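Local coordinates for rnase 1 (Danio rerio, PDB 2VQ9), which cleaves RNA as a secreted endonuclease of the pancreatic ribonuclease family, promotes angiogenesis and kills bacteria, the last without needing its RNase activity, at residues T81-G86 with I130-E135; F103-C108 with K124-K129. One frame throughout, in Å; residues are numbered along the deposited sequence. Where two conformers were deposited one is given.

Overall arrangement
Followed from the N terminus, the chain passes helix 76-80 and enters the loop holding 81-86, the first half of interaction 1. It then runs through strands 87-89 and 96-99 to strand 103-112, whose first part, 103-108, waits for its partner until strand 120-135 returns antiparallel. Residues 124-129 close the hairpin of interaction 2, and the next residues of the same strand, 130-135, close the larger loop of interaction 1. Interaction 2 is therefore nested inside interaction 1, their centres about 17 Å apart. The two meet where Ile-130 packs on Phe-103 and Val-105 and Val-82 touches Phe-103, so the post-helix loop and the hairpin pack together there.

Interaction 1 of 2, residues T81-G86 with I130-E135; sequences TVCTGG and IVVACE
Val-82 meets Val-132 and Ile-130 with one methyl each, an example of a short loop fitted to a strand by shape and then fixed by covalency. Its methyls divide between two side chains of segment 130-135: CG1 comes against Val-132 CG2 at 3.7 Å, in the conformer given for Val-132, while CG2 reaches the end of Ile-130, its CD1 lying 4.1 Å away. Ile-130 reaches this place because its CG1 lies between the backbone N and the carbonyl carbon (chi1 59°) and the chain then extends, carrying CD1 toward the loop. In that same conformer Val-132 CG2 forms the bump of the strand face, set in the corner made by Val-82 CG1 and the sulfur of Cys-83, which passes it at 4.1 Å. Beyond this methyl the disulfide Cys-83 SG to Cys-134 SG closes the contact at 2.0 Å. Its chi3 of -87° is near the usual right angle of a disulfide. All five touching residues are buried and meet through carbon and sulfur. The loop holds its own shape, with Gly-86 N bonded to Thr-81 O at 2.8 Å. Helix 76-80 leads into it, and Val-82 also touches Ser-99 of strand 96-99; that strand pairs with 120-135 along one edge, while 138-146, carrying the catalytic proton donor His-141, pairs along the other.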
ATOM      1  N   THR A  81      -6.430  11.940  -2.092  1.00 26.17           N
ATOM      2  CA  THR A  81      -7.794  12.478  -2.037  1.00 27.35           C
ATOM      3  C   THR A  81      -8.707  11.686  -1.106  1.00 28.01           C
ATOM      4  O   THR A  81      -9.785  12.156  -0.766  1.00 28.72           O
ATOM      5  CB  THR A  81      -8.471  12.549  -3.422  1.00 27.22           C
ATOM      6  OG1 THR A  81      -8.688  11.217  -3.922  1.00 27.43           O
ATOM      7  CG2 THR A  81      -7.622  13.355  -4.406  1.00 28.47           C
ATOM      8  N   VAL A  82      -8.291  10.477  -0.722  1.00 27.01           N
ATOM      9  CA  VAL A  82      -9.056   9.705   0.236  1.00 28.07           C
ATOM     10  C   VAL A  82      -9.081  10.435   1.581  1.00 28.93           C
ATOM     11  O   VAL A  82     -10.055  10.309   2.334  1.00 29.98           O
ATOM     12  CB  VAL A  82      -8.540   8.245   0.356  1.00 27.17           C
ATOM     13  CG1 VAL A  82      -9.403   7.444   1.317  1.00 27.36           C
ATOM     14  CG2 VAL A  82      -8.582   7.578  -1.016  1.00 27.99           C
ATOM     15  N   CYS A  83      -8.044  11.234   1.846  1.00 30.09           N
ATOM     16  CA  CYS A  83      -7.931  12.010   3.089  1.00 31.27           C
ATOM     17  C   CYS A  83      -8.518  13.426   3.032  1.00 32.72           C
ATOM     18  O   CYS A  83      -8.595  14.112   4.070  1.00 33.42           O
ATOM     19  CB  CYS A  83      -6.468  12.130   3.509  1.00 31.22           C
ATOM     20  SG  CYS A  83      -5.672  10.577   3.924  1.00 29.57           S
ATOM     21  N   THR A  84      -8.902  13.880   1.848  1.00 33.82           N
ATOM     22  CA  THR A  84      -9.390  15.255   1.712  1.00 34.48           C
ATOM     23  C   THR A  84     -10.767  15.358   1.050  1.00 35.02           C
ATOM     24  O   THR A  84     -11.007  16.249   0.238  1.00 35.75           O
ATOM     25  CB  THR A  84      -8.361  16.138   0.971  1.00 34.94           C
ATOM     26  OG1 THR A  84      -8.096  15.596  -0.328  1.00 34.05           O
ATOM     27  CG2 THR A  84      -7.068  16.240   1.776  1.00 34.93           C
ATOM     28  N   GLY A  85     -11.678  14.452   1.402  1.00 35.18           N
ATOM     29  CA  GLY A  85     -13.057  14.503   0.880  1.00 34.52           C
ATOM     30  C   GLY A  85     -13.488  13.272   0.114  1.00 34.48           C
ATOM     31  O   GLY A  85     -14.684  13.025  -0.085  1.00 34.14           O
ATOM     32  N   GLY A  86     -12.503  12.496  -0.319  1.00 34.50           N
ATOM     33  CA  GLY A  86     -12.752  11.314  -1.141  1.00 34.52           C
ATOM     34  C   GLY A  86     -12.932  10.045  -0.337  1.00 34.93           C
ATOM     35  O   GLY A  86     -12.988   8.954  -0.904  1.00 35.04           O
ATOM     36  N   ILE A 130     -10.400   1.291  -0.550  1.00 22.08           N
ATOM     37  CA  ILE A 130      -9.202   1.230   0.264  1.00 21.52           C
ATOM     38  C   ILE A 130      -9.439   1.992   1.561  1.00 22.54           C
ATOM     39  O   ILE A 130     -10.142   3.009   1.565  1.00 22.78           O
ATOM     40  CB  ILE A 130      -7.971   1.772  -0.509  1.00 21.33           C
ATOM     41  CG1 ILE A 130      -8.156   3.224  -0.962  1.00 20.20           C
ATOM     42  CG2 ILE A 130      -7.677   0.875  -1.721  1.00 21.02           C
ATOM     43  CD1 ILE A 130      -6.813   3.882  -1.529  1.00 21.40           C
ATOM     44  N   VAL A 131      -8.848   1.483   2.638  1.00 23.20           N
ATOM     45  CA  VAL A 131      -8.914   2.094   3.943  1.00 23.95           C
ATOM     46  C   VAL A 131      -7.509   2.546   4.302  1.00 24.41           C
ATOM     47  O   VAL A 131      -6.574   1.735   4.397  1.00 24.09           O
ATOM     48  CB  VAL A 131      -9.476   1.106   5.011  1.00 24.45           C
ATOM     49  CG1 VAL A 131      -9.587   1.798   6.363  1.00 24.56           C
ATOM     50  CG2 VAL A 131     -10.841   0.546   4.547  1.00 25.33           C
ATOM     51  N   VAL A 132      -7.370   3.850   4.491  1.00 23.88           N
ATOM     52  CA  VAL A 132      -6.091   4.468   4.793  1.00 24.75           C
ATOM     53  C   VAL A 132      -6.213   5.244   6.111  1.00 25.73           C
ATOM     54  O   VAL A 132      -7.279   5.792   6.398  1.00 26.28           O
ATOM     55  CB  VAL A 132      -5.633   5.377   3.580  1.00 24.62           C
ATOM     56  CG1 VAL A 132      -5.544   4.554   2.270  0.50 24.27           C
ATOM     57  CG2 VAL A 132      -6.534   6.563   3.413  0.50 23.43           C
ATOM     58  N   ALA A 133      -5.146   5.254   6.911  1.00 26.47           N
ATOM     59  CA  ALA A 133      -5.004   6.203   8.011  1.00 27.28           C
ATOM     60  C   ALA A 133      -4.493   7.513   7.462  1.00 27.96           C
ATOM     61  O   ALA A 133      -3.510   7.565   6.696  1.00 28.04           O
ATOM     62  CB  ALA A 133      -4.066   5.665   9.103  1.00 27.37           C
ATOM     63  N   CYS A 134      -5.166   8.583   7.859  1.00 29.04           N
ATOM     64  CA  CYS A 134      -4.856   9.922   7.408  1.00 30.66           C
ATOM     65  C   CYS A 134      -4.361  10.709   8.601  1.00 32.36           C
ATOM     66  O   CYS A 134      -4.987  10.697   9.666  1.00 31.85           O
ATOM     67  CB  CYS A 134      -6.113  10.614   6.869  1.00 30.66           C
ATOM     68  SG  CYS A 134      -6.839   9.840   5.414  1.00 31.25           S
ATOM     69  N   GLU A 135      -3.231  11.367   8.424  1.00 34.13           N
ATOM     70  CA  GLU A 135      -2.720  12.288   9.427  1.00 36.32           C
ATOM     71  C   GLU A 135      -2.947  13.648   8.827  1.00 36.38           C
ATOM     72  O   GLU A 135      -2.179  14.108   7.983  1.00 36.46           O
ATOM     73  CB  GLU A 135      -1.256  11.982   9.732  1.00 36.71           C
ATOM     74  CG  GLU A 135      -1.141  10.581  10.333  1.00 41.33           C
ATOM     75  CD  GLU A 135       0.184  10.280  10.997  1.00 43.09           C
ATOM     76  OE1 GLU A 135       1.007  11.212  11.154  1.00 49.05           O
ATOM     77  OE2 GLU A 135       0.383   9.096  11.370  1.00 47.53           O
TER

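Interaction 2 of 2, residues F103-C108 with K124-K129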
ATOM      1  N   PHE A 103     -10.594   1.124  -6.018  1.00 21.06           N
ATOM      2  CA  PHE A 103      -9.251   1.176  -6.588  1.00 20.18           C
ATOM      3  C   PHE A 103      -8.832  -0.273  -6.914  1.00 19.37           C
ATOM      4  O   PHE A 103      -9.258  -1.230  -6.266  1.00 18.91           O
ATOM      5  CB  PHE A 103      -8.254   1.753  -5.578  1.00 19.04           C
ATOM      6  CG  PHE A 103      -8.338   3.248  -5.388  1.00 20.21           C
ATOM      7  CD1 PHE A 103      -7.412   4.098  -6.010  1.00 19.61           C
ATOM      8  CD2 PHE A 103      -9.320   3.810  -4.561  1.00 20.87           C
ATOM      9  CE1 PHE A 103      -7.475   5.511  -5.800  1.00 20.86           C
ATOM     10  CE2 PHE A 103      -9.399   5.204  -4.352  1.00 21.07           C
ATOM     11  CZ  PHE A 103      -8.473   6.055  -4.973  1.00 20.45           C
ATOM     12  N   THR A 104      -8.006  -0.430  -7.929  1.00 18.90           N
ATOM     13  CA  THR A 104      -7.361  -1.693  -8.151  1.00 18.31           C
ATOM     14  C   THR A 104      -6.136  -1.773  -7.245  1.00 18.39           C
ATOM     15  O   THR A 104      -5.294  -0.862  -7.220  1.00 17.71           O
ATOM     16  CB  THR A 104      -6.993  -1.850  -9.627  1.00 17.98           C
ATOM     17  OG1 THR A 104      -8.223  -1.846 -10.370  1.00 18.58           O
ATOM     18  CG2 THR A 104      -6.235  -3.169  -9.865  1.00 18.52           C
ATOM     19  N   VAL A 105      -6.078  -2.854  -6.482  1.00 17.88           N
ATOM     20  CA  VAL A 105      -4.891  -3.149  -5.684  1.00 18.67           C
ATOM     21  C   VAL A 105      -4.252  -4.475  -6.103  1.00 18.53           C
ATOM     22  O   VAL A 105      -4.950  -5.401  -6.532  1.00 19.29           O
ATOM     23  CB  VAL A 105      -5.174  -3.124  -4.155  1.00 18.74           C
ATOM     24  CG1 VAL A 105      -5.772  -1.763  -3.761  1.00 19.79           C
ATOM     25  CG2 VAL A 105      -6.091  -4.311  -3.728  1.00 20.57           C
ATOM     26  N   ILE A 106      -2.932  -4.563  -5.960  1.00 17.28           N
ATOM     27  CA  ILE A 106      -2.217  -5.820  -6.157  1.00 17.52           C
ATOM     28  C   ILE A 106      -1.542  -6.188  -4.841  1.00 17.02           C
ATOM     29  O   ILE A 106      -0.767  -5.417  -4.272  1.00 15.88           O
ATOM     30  CB  ILE A 106      -1.198  -5.740  -7.348  1.00 18.30           C
ATOM     31  CG1 ILE A 106      -1.979  -5.544  -8.674  1.00 20.53           C
ATOM     32  CG2 ILE A 106      -0.208  -6.968  -7.316  1.00 18.30           C
ATOM     33  CD1 ILE A 106      -1.989  -6.680  -9.592  1.00 25.90           C
ATOM     34  N   THR A 107      -1.889  -7.356  -4.330  1.00 16.82           N
ATOM     35  CA  THR A 107      -1.323  -7.850  -3.073  1.00 17.53           C
ATOM     36  C   THR A 107      -0.178  -8.811  -3.421  1.00 16.87           C
ATOM     37  O   THR A 107      -0.366  -9.785  -4.145  1.00 17.43           O
ATOM     38  CB  THR A 107      -2.414  -8.526  -2.230  1.00 18.30           C
ATOM     39  OG1 THR A 107      -3.398  -7.529  -1.889  1.00 21.25           O
ATOM     40  CG2 THR A 107      -1.828  -9.133  -0.955  1.00 18.49           C
ATOM     41  N   CYS A 108       1.010  -8.483  -2.927  1.00 16.38           N
ATOM     42  CA  CYS A 108       2.239  -9.255  -3.132  1.00 16.23           C
ATOM     43  C   CYS A 108       2.532 -10.074  -1.878  1.00 16.56           C
ATOM     44  O   CYS A 108       2.753  -9.529  -0.804  1.00 16.30           O
ATOM     45  CB  CYS A 108       3.418  -8.296  -3.392  1.00 16.24           C
ATOM     46  SG  CYS A 108       3.237  -7.270  -4.868  1.00 17.60           S
ATOM     47  N   LYS A 124      -1.570 -10.731  -6.628  1.00 19.32           N
ATOM     48  CA  LYS A 124      -2.991 -10.967  -6.849  1.00 20.14           C
ATOM     49  C   LYS A 124      -3.741  -9.641  -6.910  1.00 19.73           C
ATOM     50  O   LYS A 124      -3.741  -8.858  -5.951  1.00 18.56           O
ATOM     51  CB  LYS A 124      -3.585 -11.842  -5.728  1.00 21.34           C
ATOM     52  CG  LYS A 124      -5.081 -12.134  -6.005  1.00 26.06           C
ATOM     53  CD  LYS A 124      -5.511 -13.488  -5.484  1.00 31.82           C
ATOM     54  CE  LYS A 124      -5.707 -13.488  -3.987  1.00 35.82           C
ATOM     55  NZ  LYS A 124      -6.391 -14.745  -3.573  1.00 37.74           N
ATOM     56  N   GLU A 125      -4.408  -9.409  -8.036  1.00 19.99           N
ATOM     57  CA  GLU A 125      -5.196  -8.201  -8.237  1.00 21.09           C
ATOM     58  C   GLU A 125      -6.588  -8.376  -7.661  1.00 21.10           C
ATOM     59  O   GLU A 125      -7.164  -9.465  -7.736  1.00 20.52           O
ATOM     60  CB  GLU A 125      -5.270  -7.961  -9.742  1.00 22.59           C
ATOM     61  CG  GLU A 125      -6.134  -6.856 -10.257  1.00 25.61           C
ATOM     62  CD  GLU A 125      -6.500  -7.151 -11.713  1.00 32.69           C
ATOM     63  OE1 GLU A 125      -7.388  -8.016 -11.980  1.00 32.48           O
ATOM     64  OE2 GLU A 125      -5.827  -6.579 -12.584  1.00 31.56           O
ATOM     65  N   SER A 126      -7.120  -7.305  -7.066  1.00 21.07           N
ATOM     66  CA  SER A 126      -8.542  -7.236  -6.704  1.00 20.48           C
ATOM     67  C   SER A 126      -9.001  -5.781  -6.797  1.00 21.12           C
ATOM     68  O   SER A 126      -8.175  -4.867  -6.849  1.00 19.40           O
ATOM     69  CB  SER A 126      -8.776  -7.760  -5.285  1.00 20.58           C
ATOM     70  OG  SER A 126      -7.982  -7.047  -4.364  1.00 20.81           O
ATOM     71  N   SER A 127     -10.319  -5.575  -6.815  1.00 21.23           N
ATOM     72  CA  SER A 127     -10.886  -4.220  -6.877  1.00 21.54           C
ATOM     73  C   SER A 127     -11.552  -3.955  -5.551  1.00 21.76           C
ATOM     74  O   SER A 127     -12.450  -4.718  -5.128  1.00 21.77           O
ATOM     75  CB  SER A 127     -11.892  -4.064  -8.031  1.00 22.29           C
ATOM     76  OG  SER A 127     -12.444  -2.742  -8.022  1.00 22.94           O
ATOM     77  N   ARG A 128     -11.097  -2.919  -4.853  1.00 21.55           N
ATOM     78  CA  ARG A 128     -11.590  -2.705  -3.480  1.00 21.73           C
ATOM     79  C   ARG A 128     -11.746  -1.247  -3.159  1.00 21.79           C
ATOM     80  O   ARG A 128     -11.115  -0.409  -3.770  1.00 20.61           O
ATOM     81  CB  ARG A 128     -10.610  -3.292  -2.443  1.00 22.30           C
ATOM     82  CG  ARG A 128      -9.966  -4.654  -2.769  1.00 24.64           C
ATOM     83  CD  ARG A 128      -9.404  -5.334  -1.513  1.00 25.43           C
ATOM     84  NE  ARG A 128      -9.089  -6.753  -1.761  1.00 27.34           N
ATOM     85  CZ  ARG A 128      -8.829  -7.664  -0.824  1.00 28.21           C
ATOM     86  NH1 ARG A 128      -8.855  -7.351   0.469  1.00 29.92           N
ATOM     87  NH2 ARG A 128      -8.534  -8.916  -1.185  1.00 28.18           N
ATOM     88  N   LYS A 129     -12.554  -0.938  -2.151  1.00 22.30           N
ATOM     89  CA  LYS A 129     -12.418   0.363  -1.508  1.00 23.03           C
ATOM     90  C   LYS A 129     -11.247   0.277  -0.532  1.00 23.32           C
ATOM     91  O   LYS A 129     -11.091  -0.704   0.213  1.00 24.13           O
ATOM     92  CB  LYS A 129     -13.689   0.733  -0.777  1.00 23.78           C
ATOM     93  CG  LYS A 129     -14.890   0.536  -1.633  1.00 26.15           C
ATOM     94  CD  LYS A 129     -15.313   1.768  -2.333  1.00 32.74           C
ATOM     95  CE  LYS A 129     -16.809   1.845  -2.100  1.00 33.41           C
ATOM     96  NZ  LYS A 129     -16.977   1.222  -0.738  1.00 40.56           N
TER
HETATM   97  O   HOH W   1     -10.976  -1.163  -9.646  1.00 27.58           O
HETATM   98  O   HOH W   2      -5.562  -8.201  -4.156  1.00 23.04           O
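Phe-103 and Arg-128 begin an antiparallel ladder in which backbone donors and acceptors are matched two by two. Phe-103 N gives its hydrogen to Arg-128 O at 2.8 Å, almost straight at 176°, and Arg-128 N answers to Phe-103 O. Val-105 and Ser-126 repeat the exchange, with Val-105 N to Ser-126 O at 2.9 Å, and Thr-107 with Lys-124 adds a third pair, in which the bond from Lys-124 N to Thr-107 O is the most bent, at 143°. At the non-hydrogen-bonded positions between them, CA-H...O contacts give the carbonyls further partners, such as Glu-125 CA to Val-105 O at 3.3 Å. This is the long twisted hairpin of the ribonuclease A fold, here strand 103-112 with 120-135; strand 68-72 pairs with the far edge of 103-112, bringing the substrate-binding Thr-70 beside Thr-107. Side-chain polar atoms are served on both faces. On the face of Val-105, Ser-126 OG stands between its backbone N and carbonyl carbon (chi1 56°), where it accepts from Arg-128 NE at 2.8 Å and bonds a water. The same water gives a hydrogen to Lys-124 O at 2.6 Å and bonds Thr-107 OG1, so Lys-124 O serves both Thr-107 N and the water. Farther along the arginine, NH1 bonds Gly-145 O. A second water, on the other face, links Thr-104 OG1 to Ser-127 OG, which is also bonded to Gln-102. Farther along that face the contact turns apolar: Glu-125 crosses its neighbours at a slant with its aliphatic part, CB resting 3.5 Å from Ile-106 CD1 and CG against Thr-104 CG2, while Glu-125 N bonds the carboxylate of Glu-44.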